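Local coordinates for protein malate synthase (Haloferax volcanii, PDB 3OYX) that catalyses the magnesium-dependent condensation of acetyl-CoA with glyoxylate to give malate in the glyoxylate cycle, at residues A20-D25 against A55-D60; D188-Y193 against E211-T216; E239-R244 against I256-P261. All coordinates share one frame; numbering follows the deposited sequence.

Contact 1 of 3, residues A20-D25 against A55-D60; sequences AVEGED and APSMRD
Met58 reaches across to Ala20 and Glu22, and its side chain carries most of the contact made by residues 55-60. Met58 CB lies 3.5 Å from the backbone atom Ala20 O. The two CB atoms, of Ala20 and Met58, are 4.1 Å apart. CG is set anti to the carbonyl carbon of Met58 (chi1 -61°), which keeps it beside Ala20 O and turns the rest of the chain toward Glu22. Met58 CG comes within 4.0 Å of Glu22 OE1. The contact joins two neighbouring beta-alpha loops at the C-terminal end of the (beta/alpha)8 barrel. One follows strand 13-18. The other follows strand 45-49 and runs through a short 3-10 turn into helix 59-73. Within that turn Met58 N bonds to Ala55 O at 2.8 Å. Further out the Met58 chain bends at both chi2 and chi3 and crosses the extended Glu22 chain at about a right angle. Met58 SD lies beside Glu22 CG at 4.2 Å, and the terminal CE ends near the carboxylate carbon, Glu22 CD. No hydrogen bond links the two segments. Ala20 is buried, whereas Glu22 lies at the protein surface, where its OE1 also passes the methyl of Ala55.

Contact 2 of 3, residues D188-Y193 against E211-T216; sequences DGEVDY and ELRHNT. With MG (magnesium ion), chain D; GLV (glyoxylic acid), chain B.
At the C-terminal end of strand 183-188 in the (beta/alpha)8 barrel, Asp188 faces Leu212 and Thr216 of helix 210-223. Leu212 and Asp188 approach from opposite directions, and Asp188 OD1 sits 3.5 Å from Leu212 CG. Asp188 OD1 is also 2.7 Å from Thr216 OG1, a hydrogen-bonding distance. OG1 is also close to Leu212 O, one turn back in its own helix, and has one proton to offer. Asp188 OD2 rests against Arg213 CG, so this carboxylate touches only the aliphatic part of the arginine. Tyr193 takes the other flank of Leu212. Its CG is anti to its own backbone N (chi1 -180°), which brings the ring face against Leu212. Leu212 CD2 stands over the centre of that face, a CH-pi contact of 3.6 Å from CD2 to the centroid of the Tyr193 ring. The phenol oxygen bonds to Glu163.

The opposite side of segment 188-193 is the active site. Gly189 is the N-cap of helix 190-196, whose first turn offers backbone N-H groups to the glyoxylate. Val191 N bonds to GLV O2, and Asp192 N bonds to GLV O3 at 2.8 Å with an angle of 164° at the hydrogen. Asp192 OD2 binds magnesium at 2.0 Å. GLV O1 and O3, two waters and Glu158 complete the coordination. The Glu190 side chain crosses that of Arg213 at about a right angle, and Glu190 OE2 lies 4.1 Å from Arg213 NE, too far for a salt bridge. That carboxylate pairs instead with Arg244, and Arg213 NH1 bonds to Asn248. Beyond Leu212, the helix meets the trimer interface, where His214 bonds to Glu163 of the third subunit.

Contact 3 of 3, residues E239-R244 against I256-P261; sequences EGYRER and IWSLTP. With GLV (glyoxylic acid), chain B.
The hydroxyl of Tyr241 makes two hydrogen bonds to strand 255-258. Ser258 OG donates to Tyr241 OH at 2.7 Å, and Tyr241 OH donates to Trp257 O at 2.8 Å. Tyr241 CG is anti to the backbone N (chi1 -169°), which carries the ring toward the strand. Trp257 O lies at the edge of the Tyr241 ring, in its plane. The hydroxyl is tilted 27° from the carbonyl plane of Trp257. Ile256 packs beside this polar tip, its CD1 3.8 Å from Tyr241 CE1 and its CG2 close to the hydroxyl. A phenylalanine here would probably leave Ser258 OG without this acceptor and Trp257 O without this donor.

The rest of the contact is looser. Arg244 CG only brushes Ile256 CD1 at 4.3 Å, and its guanidinium turns away to Asp229. Glu239, Arg242 and Glu243 face solvent, with Arg242 salt-bridged to Glu266. On the far side of the strand the Trp257 indole points into the active site, where Trp257 CH2 lies 3.7 Å from GLV C1 and NE1 bonds to Thr16. Helix 239-244 and strand 256-258 run nearly antiparallel, at 156°, as in the right-handed beta-alpha-beta crossover of a (beta/alpha)8 barrel.

How the contacts relate
From the N terminus, the three contacts follow one another along the chain, and none nests within or crosses another. Contact 1 closes 29 residues that include helix 29-34 and strand 45-49. It ties together the loops after the first two strands, at the protein surface. Contact 2 closes 17 residues, bringing helix 210-223 back against the end of strand 183-188. Contact 3 closes 11 residues, the end of helix 238-249 and the turn into strand 255-258. Contact 1 stands apart, its nearest atoms about 9 Å from those of contact 2. Contacts 2 and 3 touch where Arg213 and Arg244 lie close together beside the Glu190 carboxylate, and Asp188 O packs near Trp257 CE3. Both also reach the bound glyoxylate.

Contact 1 of 3, residues A20-D25 against A55-D60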
loop_
_atom_site.group_PDB
_atom_site.type_symbol
_atom_site.label_atom_id
_atom_site.label_comp_id
_atom_site.label_asym_id
_atom_site.label_seq_id
_atom_site.Cartn_x
_atom_site.Cartn_y
_atom_site.Cartn_z
ATOM N N ALA A 20 1.112 37.468 -0.056
ATOM C CA ALA A 20 1.544 38.716 0.523
ATOM C C ALA A 20 2.968 38.541 1.049
ATOM O O ALA A 20 3.175 37.911 2.096
ATOM C CB ALA A 20 0.592 39.159 1.615
ATOM N N VAL A 21 3.946 39.086 0.314
ATOM C CA VAL A 21 5.363 38.926 0.665
ATOM C C VAL A 21 5.787 40.140 1.475
ATOM O O VAL A 21 5.458 41.272 1.120
ATOM C CB VAL A 21 6.288 38.689 -0.555
ATOM C CG1 VAL A 21 7.677 38.330 -0.077
ATOM C CG2 VAL A 21 5.797 37.517 -1.380
ATOM N N GLU A 22 6.488 39.890 2.577
ATOM C CA GLU A 22 6.822 40.930 3.560
ATOM C C GLU A 22 7.788 42.063 3.122
ATOM O O GLU A 22 7.580 43.235 3.509
ATOM C CB GLU A 22 7.322 40.273 4.850
ATOM C CG GLU A 22 7.217 41.167 6.083
ATOM C CD GLU A 22 7.033 40.360 7.373
ATOM O OE1 GLU A 22 6.805 39.108 7.293
ATOM O OE2 GLU A 22 7.114 40.999 8.457
ATOM N N GLY A 23 8.829 41.726 2.350
ATOM C CA GLY A 23 9.802 42.725 1.874
ATOM C C GLY A 23 9.205 43.950 1.175
ATOM O O GLY A 23 8.891 43.898 -0.028
ATOM N N GLU A 24 9.079 45.038 1.945
ATOM C CA GLU A 24 8.452 46.336 1.566
ATOM C C GLU A 24 7.531 46.312 0.329
ATOM O O GLU A 24 6.485 45.643 0.425
ATOM C CB GLU A 24 9.461 47.525 1.594
ATOM C CG GLU A 24 9.246 48.540 2.763
ATOM C CD GLU A 24 9.802 48.078 4.145
ATOM O OE1 GLU A 24 10.268 46.917 4.289
ATOM O OE2 GLU A 24 9.788 48.900 5.100
ATOM N N ASP A 25 7.868 47.053 -0.755
ATOM C CA ASP A 25 7.335 46.810 -2.121
ATOM C C ASP A 25 5.774 46.708 -2.173
ATOM O O ASP A 25 5.046 47.230 -1.306
ATOM C CB ASP A 25 7.967 45.477 -2.606
ATOM C CG ASP A 25 8.245 45.380 -4.126
ATOM O OD1 ASP A 25 9.272 44.746 -4.486
ATOM O OD2 ASP A 25 7.448 45.810 -4.981
ATOM N N ALA A 55 3.792 33.847 5.338
ATOM C CA ALA A 55 3.883 34.040 6.787
ATOM C C ALA A 55 2.516 34.367 7.454
ATOM O O ALA A 55 1.726 35.095 6.874
ATOM C CB ALA A 55 4.939 35.118 7.062
ATOM N N PRO A 56 2.204 33.814 8.646
ATOM C CA PRO A 56 0.873 33.990 9.260
ATOM C C PRO A 56 0.399 35.434 9.486
ATOM O O PRO A 56 -0.808 35.739 9.366
ATOM C CB PRO A 56 0.998 33.302 10.625
ATOM C CG PRO A 56 2.019 32.300 10.433
ATOM C CD PRO A 56 2.990 32.787 9.346
ATOM N N SER A 57 1.344 36.301 9.854
ATOM C CA SER A 57 1.055 37.733 10.074
ATOM C C SER A 57 0.733 38.425 8.742
ATOM O O SER A 57 0.199 39.523 8.733
ATOM C CB SER A 57 2.187 38.433 10.860
ATOM O OG SER A 57 3.442 38.340 10.182
ATOM N N MET A 58 0.976 37.732 7.629
ATOM C CA MET A 58 0.622 38.233 6.298
ATOM C C MET A 58 -0.685 37.709 5.709
ATOM O O MET A 58 -1.021 38.014 4.554
ATOM C CB MET A 58 1.764 37.943 5.311
ATOM C CG MET A 58 3.143 38.606 5.665
ATOM S SD MET A 58 3.142 40.426 5.497
ATOM C CE MET A 58 2.880 40.948 7.222
ATOM N N ARG A 59 -1.422 36.902 6.460
ATOM C CA ARG A 59 -2.444 36.119 5.805
ATOM C C ARG A 59 -3.714 36.909 5.530
ATOM O O ARG A 59 -4.330 36.696 4.490
ATOM C CB ARG A 59 -2.725 34.788 6.525
ATOM C CG ARG A 59 -1.932 33.631 5.947
ATOM C CD ARG A 59 -1.766 32.493 6.946
ATOM N NE ARG A 59 -0.646 31.622 6.604
ATOM C CZ ARG A 59 -0.181 30.689 7.431
ATOM N NH1 ARG A 59 -0.750 30.556 8.595
ATOM N NH2 ARG A 59 0.840 29.906 7.131
ATOM N N ASP A 60 -4.112 37.805 6.436
ATOM C CA ASP A 60 -5.259 38.687 6.167
ATOM C C ASP A 60 -4.993 39.626 5.002
ATOM O O ASP A 60 -5.889 39.902 4.187
ATOM C CB ASP A 60 -5.633 39.496 7.388
ATOM C CG ASP A 60 -5.998 38.629 8.579
ATOM O OD1 ASP A 60 -5.712 39.091 9.694
ATOM O OD2 ASP A 60 -6.554 37.509 8.438
#

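Contact 2 of 3, residues D188-Y193 against E211-T216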
loop_
_atom_site.group_PDB
_atom_site.type_symbol
_atom_site.label_atom_id
_atom_site.label_comp_id
_atom_site.label_asym_id
_atom_site.label_seq_id
_atom_site.Cartn_x
_atom_site.Cartn_y
_atom_site.Cartn_z
ATOM N N ASP A 188 -1.211 15.149 -2.984
ATOM C CA ASP A 188 -0.293 14.750 -1.924
ATOM C C ASP A 188 0.483 15.930 -1.396
ATOM O O ASP A 188 0.907 16.780 -2.144
ATOM C CB ASP A 188 0.647 13.620 -2.389
ATOM C CG ASP A 188 -0.087 12.298 -2.473
ATOM O OD1 ASP A 188 -1.072 12.235 -1.696
ATOM O OD2 ASP A 188 0.251 11.383 -3.285
ATOM N N GLY A 189 0.685 15.968 -0.089
ATOM C CA GLY A 189 1.560 16.972 0.505
ATOM C C GLY A 189 2.616 16.257 1.288
ATOM O O GLY A 189 2.543 16.123 2.512
ATOM N N GLU A 190 3.614 15.788 0.544
ATOM C CA GLU A 190 4.712 15.010 1.128
ATOM C C GLU A 190 5.435 15.714 2.282
ATOM O O GLU A 190 6.041 15.031 3.130
ATOM C CB GLU A 190 5.733 14.543 0.080
ATOM C CG GLU A 190 5.320 13.284 -0.615
ATOM C CD GLU A 190 4.509 13.558 -1.839
ATOM O OE1 GLU A 190 3.938 14.667 -1.984
ATOM O OE2 GLU A 190 4.442 12.654 -2.690
ATOM N N VAL A 191 5.390 17.043 2.327
ATOM C CA VAL A 191 6.125 17.748 3.398
ATOM C C VAL A 191 5.465 17.534 4.778
ATOM O O VAL A 191 6.055 16.923 5.663
ATOM C CB VAL A 191 6.406 19.255 3.100
ATOM C CG1 VAL A 191 7.335 19.819 4.157
ATOM C CG2 VAL A 191 7.095 19.376 1.753
ATOM N N ASP A 192 4.254 18.034 4.968
ATOM C CA ASP A 192 3.586 17.890 6.222
ATOM C C ASP A 192 3.313 16.425 6.497
ATOM O O ASP A 192 3.341 16.008 7.667
ATOM C CB ASP A 192 2.297 18.660 6.158
ATOM C CG ASP A 192 2.517 20.138 6.335
ATOM O OD1 ASP A 192 3.188 20.454 7.328
ATOM O OD2 ASP A 192 2.053 20.955 5.497
ATOM N N TYR A 193 3.132 15.628 5.436
ATOM C CA TYR A 193 2.916 14.191 5.607
ATOM C C TYR A 193 4.102 13.487 6.260
ATOM O O TYR A 193 3.893 12.661 7.183
ATOM C CB TYR A 193 2.544 13.541 4.283
ATOM C CG TYR A 193 2.273 12.046 4.276
ATOM C CD1 TYR A 193 1.001 11.555 4.550
ATOM C CD2 TYR A 193 3.277 11.147 3.906
ATOM C CE1 TYR A 193 0.730 10.184 4.522
ATOM C CE2 TYR A 193 3.045 9.793 3.841
ATOM C CZ TYR A 193 1.749 9.304 4.144
ATOM O OH TYR A 193 1.519 7.937 4.105
ATOM N N GLU A 211 3.786 4.496 -1.599
ATOM C CA GLU A 211 2.464 3.936 -1.274
ATOM C C GLU A 211 1.470 5.058 -1.107
ATOM O O GLU A 211 0.338 4.928 -1.534
ATOM C CB GLU A 211 2.432 3.072 -0.017
ATOM C CG GLU A 211 3.429 1.875 0.126
ATOM C CD GLU A 211 4.906 2.277 0.438
ATOM O OE1 GLU A 211 5.247 3.535 0.610
ATOM O OE2 GLU A 211 5.697 1.269 0.475
ATOM N N LEU A 212 1.874 6.193 -0.554
ATOM C CA LEU A 212 0.937 7.308 -0.474
ATOM C C LEU A 212 0.430 7.716 -1.851
ATOM O O LEU A 212 -0.769 8.003 -2.009
ATOM C CB LEU A 212 1.554 8.519 0.168
ATOM C CG LEU A 212 0.720 9.800 0.091
ATOM C CD1 LEU A 212 -0.575 9.633 0.866
ATOM C CD2 LEU A 212 1.497 10.968 0.631
ATOM N N ARG A 213 1.340 7.711 -2.822
ATOM C CA ARG A 213 1.053 8.139 -4.185
ATOM C C ARG A 213 0.191 7.073 -4.871
ATOM O O ARG A 213 -0.808 7.391 -5.530
ATOM C CB ARG A 213 2.333 8.482 -4.952
ATOM C CG ARG A 213 2.969 9.763 -4.506
ATOM C CD ARG A 213 4.273 10.057 -5.246
ATOM N NE ARG A 213 5.411 9.271 -4.807
ATOM C CZ ARG A 213 6.182 8.533 -5.612
ATOM N NH1 ARG A 213 5.964 8.472 -6.918
ATOM N NH2 ARG A 213 7.182 7.819 -5.100
ATOM N N HIS A 214 0.477 5.810 -4.615
ATOM C CA HIS A 214 -0.447 4.789 -5.064
ATOM C C HIS A 214 -1.857 4.988 -4.476
ATOM O O HIS A 214 -2.877 4.958 -5.172
ATOM C CB HIS A 214 0.065 3.388 -4.716
ATOM C CG HIS A 214 -0.907 2.309 -5.093
ATOM N ND1 HIS A 214 -0.931 1.727 -6.348
ATOM C CD2 HIS A 214 -1.928 1.755 -4.396
ATOM C CE1 HIS A 214 -1.891 0.823 -6.385
ATOM N NE2 HIS A 214 -2.532 0.843 -5.226
ATOM N N ASN A 215 -1.925 5.158 -3.165
ATOM C CA ASN A 215 -3.220 5.275 -2.493
ATOM C C ASN A 215 -4.027 6.479 -2.970
ATOM O O ASN A 215 -5.263 6.440 -3.005
ATOM C CB ASN A 215 -2.990 5.206 -0.975
ATOM C CG ASN A 215 -2.469 3.818 -0.531
ATOM O OD1 ASN A 215 -2.612 2.811 -1.253
ATOM N ND2 ASN A 215 -1.877 3.755 0.656
ATOM N N THR A 216 -3.305 7.531 -3.382
ATOM C CA THR A 216 -3.931 8.841 -3.692
ATOM C C THR A 216 -4.436 8.708 -5.095
ATOM O O THR A 216 -5.587 9.006 -5.358
ATOM C CB THR A 216 -2.967 10.009 -3.511
ATOM O OG1 THR A 216 -2.559 10.012 -2.142
ATOM C CG2 THR A 216 -3.639 11.355 -3.835
HETATM MG MG MG D . 1.557 21.037 3.587
HETATM C C1 GLV B . 2.079 20.512 1.014
HETATM O O1 GLV B . 1.487 21.349 1.704
HETATM C C2 GLV B . 3.112 19.777 1.754
HETATM O O2 GLV B . 3.898 19.078 1.119
HETATM O O3 GLV B . 3.120 19.839 3.112
HETATM O O HOH W 1 2.844 22.919 3.534
HETATM O O HOH W 2 -0.045 22.265 4.087
#

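Contact 3 of 3, residues E239-R244 against I256-P261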
loop_
_atom_site.group_PDB
_atom_site.type_symbol
_atom_site.label_atom_id
_atom_site.label_comp_id
_atom_site.label_asym_id
_atom_site.label_seq_id
_atom_site.Cartn_x
_atom_site.Cartn_y
_atom_site.Cartn_z
ATOM N N GLU A 239 16.348 17.005 -13.498
ATOM C CA GLU A 239 16.255 15.623 -13.983
ATOM C C GLU A 239 15.498 14.722 -12.984
ATOM O O GLU A 239 14.709 13.870 -13.402
ATOM C CB GLU A 239 17.658 15.079 -14.328
ATOM C CG GLU A 239 17.771 13.552 -14.532
ATOM C CD GLU A 239 17.112 13.005 -15.831
ATOM O OE1 GLU A 239 16.888 13.780 -16.809
ATOM O OE2 GLU A 239 16.828 11.768 -15.874
ATOM N N GLY A 240 15.775 14.940 -11.685
ATOM C CA GLY A 240 15.022 14.446 -10.510
ATOM C C GLY A 240 13.524 14.691 -10.608
ATOM O O GLY A 240 12.728 13.773 -10.426
ATOM N N TYR A 241 13.149 15.906 -10.994
ATOM C CA TYR A 241 11.748 16.272 -11.133
ATOM C C TYR A 241 11.134 15.488 -12.235
ATOM O O TYR A 241 9.948 15.163 -12.127
ATOM C CB TYR A 241 11.591 17.755 -11.411
ATOM C CG TYR A 241 10.227 18.399 -11.338
ATOM C CD1 TYR A 241 9.417 18.360 -10.175
ATOM C CD2 TYR A 241 9.789 19.200 -12.402
ATOM C CE1 TYR A 241 8.143 19.086 -10.117
ATOM C CE2 TYR A 241 8.575 19.907 -12.362
ATOM C CZ TYR A 241 7.752 19.853 -11.226
ATOM O OH TYR A 241 6.574 20.564 -11.291
ATOM N N ARG A 242 11.908 15.192 -13.271
ATOM C CA ARG A 242 11.370 14.458 -14.405
ATOM C C ARG A 242 11.270 12.986 -14.049
ATOM O O ARG A 242 10.323 12.339 -14.464
ATOM C CB ARG A 242 12.237 14.553 -15.667
ATOM C CG ARG A 242 12.492 15.939 -16.241
ATOM C CD ARG A 242 13.125 15.798 -17.615
ATOM N NE ARG A 242 13.358 17.109 -18.197
ATOM C CZ ARG A 242 14.528 17.547 -18.649
ATOM N NH1 ARG A 242 15.588 16.761 -18.623
ATOM N NH2 ARG A 242 14.625 18.779 -19.140
ATOM N N GLU A 243 12.256 12.449 -13.329
ATOM C CA GLU A 243 12.175 11.081 -12.830
ATOM C C GLU A 243 10.931 10.868 -11.922
ATOM O O GLU A 243 10.172 9.910 -12.088
ATOM C CB GLU A 243 13.469 10.678 -12.104
ATOM C CG GLU A 243 14.503 10.076 -13.064
ATOM C CD GLU A 243 15.966 10.207 -12.603
ATOM O OE1 GLU A 243 16.244 10.862 -11.553
ATOM O OE2 GLU A 243 16.846 9.645 -13.307
ATOM N N ARG A 244 10.710 11.790 -10.986
ATOM C CA ARG A 244 9.564 11.702 -10.145
ATOM C C ARG A 244 8.268 11.727 -10.955
ATOM O O ARG A 244 7.370 10.986 -10.644
ATOM C CB ARG A 244 9.593 12.798 -9.100
ATOM C CG ARG A 244 8.374 12.749 -8.279
ATOM C CD ARG A 244 8.422 11.438 -7.501
ATOM N NE ARG A 244 7.544 11.690 -6.409
ATOM C CZ ARG A 244 7.860 11.899 -5.148
ATOM N NH1 ARG A 244 9.065 11.685 -4.683
ATOM N NH2 ARG A 244 6.842 12.206 -4.354
ATOM N N ILE A 256 1.578 17.243 -10.964
ATOM C CA ILE A 256 2.436 17.395 -9.812
ATOM C C ILE A 256 2.377 18.843 -9.408
ATOM O O ILE A 256 1.970 19.684 -10.194
ATOM C CB ILE A 256 3.873 16.976 -10.146
ATOM C CG1 ILE A 256 4.796 17.194 -8.944
ATOM C CG2 ILE A 256 4.367 17.695 -11.448
ATOM C CD1 ILE A 256 5.940 16.209 -8.946
ATOM N N TRP A 257 2.761 19.122 -8.174
ATOM C CA TRP A 257 2.986 20.490 -7.721
ATOM C C TRP A 257 4.154 21.164 -8.510
ATOM O O TRP A 257 5.094 20.481 -8.958
ATOM C CB TRP A 257 3.336 20.388 -6.255
ATOM C CG TRP A 257 3.060 21.566 -5.390
ATOM C CD1 TRP A 257 3.658 22.807 -5.444
ATOM C CD2 TRP A 257 2.213 21.583 -4.252
ATOM N NE1 TRP A 257 3.207 23.600 -4.425
ATOM C CE2 TRP A 257 2.332 22.864 -3.663
ATOM C CE3 TRP A 257 1.385 20.620 -3.639
ATOM C CZ2 TRP A 257 1.630 23.219 -2.504
ATOM C CZ3 TRP A 257 0.655 20.984 -2.504
ATOM C CH2 TRP A 257 0.794 22.267 -1.954
ATOM N N SER A 258 4.087 22.480 -8.705
ATOM C CA SER A 258 5.179 23.226 -9.349
ATOM C C SER A 258 5.455 24.438 -8.458
ATOM O O SER A 258 4.523 25.066 -7.936
ATOM C CB SER A 258 4.806 23.701 -10.735
ATOM O OG SER A 258 4.817 22.627 -11.640
ATOM N N LEU A 259 6.734 24.719 -8.242
ATOM C CA LEU A 259 7.111 25.777 -7.342
ATOM C C LEU A 259 7.602 27.025 -8.089
ATOM O O LEU A 259 7.702 28.085 -7.506
ATOM C CB LEU A 259 8.164 25.240 -6.395
ATOM C CG LEU A 259 7.615 24.279 -5.347
ATOM C CD1 LEU A 259 8.744 23.817 -4.481
ATOM C CD2 LEU A 259 6.583 25.015 -4.499
ATOM N N THR A 260 7.899 26.884 -9.378
ATOM C CA THR A 260 8.489 27.925 -10.220
ATOM C C THR A 260 7.947 27.817 -11.646
ATOM O O THR A 260 7.452 26.766 -12.066
ATOM C CB THR A 260 10.050 27.796 -10.315
ATOM O OG1 THR A 260 10.417 26.506 -10.812
ATOM C CG2 THR A 260 10.690 27.948 -8.990
ATOM N N PRO A 261 8.097 28.896 -12.436
ATOM C CA PRO A 261 7.692 28.782 -13.856
ATOM C C PRO A 261 8.541 27.729 -14.559
ATOM O O PRO A 261 8.106 27.056 -15.492
ATOM C CB PRO A 261 7.966 30.183 -14.398
ATOM C CG PRO A 261 7.802 31.089 -13.176
ATOM C CD PRO A 261 8.418 30.291 -12.045
HETATM C C1 GLV B . 2.079 20.512 1.014
HETATM O O1 GLV B . 1.487 21.349 1.704
HETATM C C2 GLV B . 3.112 19.777 1.754
HETATM O O2 GLV B . 3.898 19.078 1.119
HETATM O O3 GLV B . 3.120 19.839 3.112
#